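Side-chain contacts in naphthalene dioxygenase large subunit (Rhodococcus sp., PDB 2B1X), which is the large subunit of a Rieske-type oxygenase, carrying an Fe2/S2 cluster in one domain and an iron ion in its catalytic domain: residues 285-290 / 407-412; 47-52 / 143-148. All coordinates share one frame; numbering follows the deposited sequence.

Contact 1: residues 285-290 / 407-412; sequences VEIFRP and NWTGPG
With chi1 at -74°, Ile287 sets CG1 beside its own backbone N and CG2 anti to it, and the extended chi2 (166°) carries CD1 out toward the 407-412 loop. On that loop, Trp408 holds CG anti to its backbone N (chi1 -170°), which brings the benzene half of the indole obliquely up to the end of the isoleucine. The two side chains cross at about a right angle, and the six-membered ring takes the load: CZ2 of Trp408 lies 3.7 Å from CD1 of Ile287, while CH2 of Trp408 is 3.8 Å from CG1 of Ile287. CG2 reaches the same two ring atoms, so CG1, CG2 and CD1 of Ile287 all touch the six-membered ring. Thr409 slides past Ile287 in the opposite sense and brings OG1 to 3.8 Å from CD1 of Ile287, a plain van der Waals touch. No hydrogen bond crosses between the segments. NE1 of Trp408 donates a hydrogen bond to OH of Tyr176 on helix 174-181, whose hydroxyl also bonds the carbonyl O of Pro411. In the catalytic domain, then, Ile287 joins helix 282-288 to the loop leading into edge strand 413-415; Phe175 and Ile179 of helix 174-181 also pack on Ile287, and Ile243 of strand 240-244 touches Trp408.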
# COMPACT_ATOMS: atom_id res chain seq x y z
N VAL A 285 -12.79 -49.02 4.07
CA VAL A 285 -12.89 -49.44 2.67
C VAL A 285 -14.30 -49.25 2.10
O VAL A 285 -14.47 -48.71 0.99
CB VAL A 285 -12.43 -50.91 2.48
CG1 VAL A 285 -12.74 -51.41 1.06
CG2 VAL A 285 -10.94 -51.09 2.80
N GLU A 286 -15.32 -49.69 2.86
CA GLU A 286 -16.70 -49.55 2.42
C GLU A 286 -17.22 -48.10 2.41
O GLU A 286 -18.05 -47.75 1.57
CB GLU A 286 -17.64 -50.50 3.21
CG GLU A 286 -17.42 -51.99 2.92
CD GLU A 286 -17.25 -52.30 1.43
OE1 GLU A 286 -18.13 -51.90 0.62
OE2 GLU A 286 -16.23 -52.94 1.08
N ILE A 287 -16.75 -47.26 3.32
CA ILE A 287 -17.07 -45.83 3.24
C ILE A 287 -16.44 -45.21 1.98
O ILE A 287 -17.09 -44.41 1.29
CB ILE A 287 -16.66 -45.09 4.54
CG1 ILE A 287 -17.65 -45.43 5.67
CG2 ILE A 287 -16.52 -43.59 4.31
CD1 ILE A 287 -17.18 -45.05 7.08
N PHE A 288 -15.20 -45.60 1.66
CA PHE A 288 -14.52 -45.01 0.49
C PHE A 288 -15.06 -45.53 -0.83
O PHE A 288 -15.03 -44.82 -1.84
CB PHE A 288 -13.01 -45.24 0.56
CG PHE A 288 -12.23 -44.50 -0.51
CD1 PHE A 288 -12.42 -43.13 -0.72
CD2 PHE A 288 -11.29 -45.17 -1.28
CE1 PHE A 288 -11.69 -42.42 -1.69
CE2 PHE A 288 -10.54 -44.47 -2.26
CZ PHE A 288 -10.75 -43.09 -2.47
N ARG A 289 -15.56 -46.77 -0.84
CA ARG A 289 -15.87 -47.45 -2.10
C ARG A 289 -16.72 -46.63 -3.12
O ARG A 289 -16.38 -46.61 -4.32
CB ARG A 289 -16.53 -48.79 -1.83
CG ARG A 289 -16.68 -49.66 -3.06
CD ARG A 289 -17.45 -50.97 -2.82
NE ARG A 289 -16.73 -51.84 -1.89
CZ ARG A 289 -15.77 -52.70 -2.25
NH1 ARG A 289 -15.40 -52.80 -3.51
NH2 ARG A 289 -15.18 -53.44 -1.32
N PRO A 290 -17.82 -46.02 -2.68
CA PRO A 290 -18.68 -45.24 -3.58
C PRO A 290 -18.40 -43.72 -3.57
O PRO A 290 -19.23 -42.95 -4.03
CB PRO A 290 -20.07 -45.52 -3.00
CG PRO A 290 -19.83 -45.67 -1.53
CD PRO A 290 -18.37 -46.03 -1.31
N ASN A 407 -27.18 -45.64 11.40
CA ASN A 407 -26.52 -46.65 10.59
C ASN A 407 -25.09 -46.30 10.12
O ASN A 407 -24.44 -47.11 9.45
CB ASN A 407 -27.42 -46.97 9.38
CG ASN A 407 -28.82 -47.44 9.81
OD1 ASN A 407 -28.96 -48.43 10.56
ND2 ASN A 407 -29.85 -46.74 9.35
N TRP A 408 -24.58 -45.11 10.47
CA TRP A 408 -23.21 -44.75 10.04
C TRP A 408 -22.17 -45.58 10.79
O TRP A 408 -22.23 -45.68 12.01
CB TRP A 408 -22.94 -43.27 10.20
CG TRP A 408 -21.66 -42.85 9.54
CD1 TRP A 408 -20.52 -42.36 10.15
CD2 TRP A 408 -21.39 -42.84 8.13
NE1 TRP A 408 -19.56 -42.08 9.21
CE2 TRP A 408 -20.07 -42.36 7.96
CE3 TRP A 408 -22.13 -43.20 6.99
CZ2 TRP A 408 -19.48 -42.21 6.70
CZ3 TRP A 408 -21.54 -43.06 5.73
CH2 TRP A 408 -20.22 -42.57 5.60
N THR A 409 -21.23 -46.16 10.04
CA THR A 409 -20.23 -47.10 10.59
C THR A 409 -18.92 -46.43 11.02
O THR A 409 -18.04 -47.08 11.57
CB THR A 409 -19.92 -48.26 9.59
OG1 THR A 409 -19.57 -47.74 8.30
CG2 THR A 409 -21.14 -49.11 9.34
N GLY A 410 -18.78 -45.14 10.75
CA GLY A 410 -17.60 -44.42 11.19
C GLY A 410 -17.86 -43.67 12.49
O GLY A 410 -19.00 -43.56 12.93
N PRO A 411 -16.79 -43.17 13.12
CA PRO A 411 -16.92 -42.39 14.35
C PRO A 411 -17.36 -40.93 14.06
O PRO A 411 -17.44 -40.51 12.89
CB PRO A 411 -15.51 -42.45 14.93
CG PRO A 411 -14.63 -42.51 13.72
CD PRO A 411 -15.38 -43.35 12.72
N GLY A 412 -17.65 -40.16 15.11
CA GLY A 412 -18.02 -38.76 14.95
C GLY A 412 -19.53 -38.60 14.96
O GLY A 412 -20.28 -39.57 15.10

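Contact 2: residues 47-52 / 143-148; sequences VFLAHE and RPMPNL
Leu49 meets the 143-148 segment from within a classic beta bulge, in which it and Ala50 both face Ile155 of the central strand, and it does so through a single methyl group. CD1 of Leu49 lies 3.9 Å from CE of Met145 and 4.0 Å from CD1 of Leu148, with no hydrogen bond between the segments. Leu49 and Met145 reach toward each other tip to tip. The methionine leaves its backbone with CG anti to N, then bends at chi2 (65°) and again at chi3 (75°), a hooked chain that ends with the methyl against the leucine. Leu148 comes in at a slant instead, and only its CD1 branch touches. The result is a small apolar cluster of three methyl-bearing tips, with both Leu49 and Met145 buried. The backbone at Leu49 is tied down separately, its carbonyl O accepting a hydrogen bond from NH1 of Arg64. Strands 47-51 and 147-151 are the outermost strands, within this chain, of a three-stranded antiparallel sheet in the Rieske domain region, with strand 154-158 between them; Leu148 packs on Ile155 of that middle strand, and Met145 also touches Ile66 of strand 60-66.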
# COMPACT_ATOMS: atom_id res chain seq x y z
N VAL A 47 -1.15 -26.63 13.84
CA VAL A 47 -1.22 -26.01 12.51
C VAL A 47 -0.34 -26.80 11.51
O VAL A 47 0.78 -27.17 11.81
CB VAL A 47 -0.71 -24.56 12.58
CG1 VAL A 47 -0.65 -23.92 11.17
CG2 VAL A 47 -1.53 -23.75 13.62
N PHE A 48 -0.90 -27.08 10.32
CA PHE A 48 -0.18 -27.84 9.32
C PHE A 48 0.97 -26.98 8.74
O PHE A 48 0.79 -25.78 8.42
CB PHE A 48 -1.13 -28.28 8.20
CG PHE A 48 -0.42 -28.94 7.04
CD1 PHE A 48 -0.01 -30.26 7.11
CD2 PHE A 48 -0.14 -28.21 5.89
CE1 PHE A 48 0.68 -30.86 6.04
CE2 PHE A 48 0.54 -28.77 4.83
CZ PHE A 48 0.95 -30.12 4.88
N LEU A 49 2.14 -27.60 8.60
CA LEU A 49 3.34 -26.93 8.10
C LEU A 49 3.82 -27.46 6.74
O LEU A 49 4.13 -26.69 5.83
CB LEU A 49 4.49 -27.14 9.09
CG LEU A 49 4.21 -26.63 10.51
CD1 LEU A 49 5.30 -27.03 11.47
CD2 LEU A 49 4.06 -25.13 10.48
N ALA A 50 3.94 -28.77 6.64
CA ALA A 50 4.56 -29.36 5.46
C ALA A 50 4.20 -30.81 5.35
O ALA A 50 3.77 -31.43 6.34
CB ALA A 50 6.09 -29.19 5.52
N HIS A 51 4.35 -31.36 4.14
CA HIS A 51 4.28 -32.82 3.98
C HIS A 51 5.69 -33.37 4.00
O HIS A 51 6.62 -32.74 3.47
CB HIS A 51 3.55 -33.19 2.68
CG HIS A 51 3.10 -34.63 2.61
ND1 HIS A 51 3.91 -35.64 2.14
CD2 HIS A 51 1.91 -35.21 2.93
CE1 HIS A 51 3.25 -36.79 2.19
NE2 HIS A 51 2.04 -36.55 2.66
N GLU A 52 5.87 -34.54 4.62
CA GLU A 52 7.17 -35.20 4.68
C GLU A 52 7.81 -35.44 3.31
O GLU A 52 9.05 -35.44 3.18
CB GLU A 52 7.05 -36.51 5.43
CG GLU A 52 7.02 -36.33 6.94
CD GLU A 52 7.13 -37.65 7.69
OE1 GLU A 52 6.27 -37.90 8.56
OE2 GLU A 52 8.07 -38.44 7.39
N ARG A 143 15.71 -21.97 18.26
CA ARG A 143 14.54 -22.31 19.09
C ARG A 143 13.63 -23.32 18.40
O ARG A 143 13.13 -23.06 17.30
CB ARG A 143 13.73 -21.08 19.49
CG ARG A 143 14.52 -20.10 20.32
CD ARG A 143 13.73 -18.84 20.65
NE ARG A 143 12.68 -19.11 21.63
CZ ARG A 143 11.60 -18.37 21.78
NH1 ARG A 143 11.42 -17.31 20.99
NH2 ARG A 143 10.70 -18.68 22.71
N PRO A 144 13.38 -24.45 19.05
CA PRO A 144 12.52 -25.47 18.48
C PRO A 144 11.07 -25.00 18.48
O PRO A 144 10.67 -24.20 19.34
CB PRO A 144 12.70 -26.67 19.45
CG PRO A 144 13.74 -26.31 20.42
CD PRO A 144 13.89 -24.81 20.40
N MET A 145 10.31 -25.46 17.50
CA MET A 145 8.85 -25.49 17.58
C MET A 145 8.49 -26.19 18.91
O MET A 145 8.94 -27.30 19.14
CB MET A 145 8.29 -26.29 16.41
CG MET A 145 6.76 -26.52 16.40
SD MET A 145 5.93 -24.90 16.20
CE MET A 145 6.27 -24.70 14.42
N PRO A 146 7.73 -25.52 19.78
CA PRO A 146 7.42 -26.07 21.11
C PRO A 146 6.79 -27.45 21.03
O PRO A 146 7.13 -28.29 21.83
CB PRO A 146 6.43 -25.04 21.68
CG PRO A 146 6.82 -23.75 21.01
CD PRO A 146 7.17 -24.17 19.59
N ASN A 147 5.89 -27.67 20.07
CA ASN A 147 5.33 -28.99 19.85
C ASN A 147 5.34 -29.33 18.35
O ASN A 147 4.79 -28.59 17.54
CB ASN A 147 3.92 -29.07 20.45
CG ASN A 147 3.85 -29.96 21.66
OD1 ASN A 147 4.29 -31.10 21.63
ND2 ASN A 147 3.28 -29.46 22.73
N LEU A 148 6.00 -30.42 17.99
CA LEU A 148 6.08 -30.84 16.59
C LEU A 148 5.73 -32.31 16.47
O LEU A 148 6.22 -33.13 17.25
CB LEU A 148 7.48 -30.59 16.02
CG LEU A 148 7.74 -30.84 14.52
CD1 LEU A 148 7.24 -29.71 13.64
CD2 LEU A 148 9.25 -31.08 14.25

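How the contacts relate
Contact 2 comes first along the chain and closes before contact 1 opens. Their centres are about 31 Å apart and their nearest atoms about 15 Å, so the two do not touch. Contact 2 belongs to the Rieske domain, where it joins strand 47-51 to the start of strand 147-151 and the turn before it. Contact 1 belongs to the catalytic domain, between helix 282-288 and the approach to strand 413-415, an edge of the large antiparallel sheet. They share no strand or helix. Each thus joins distant parts of the sequence, 91 and 117 residues apart, within its own domain.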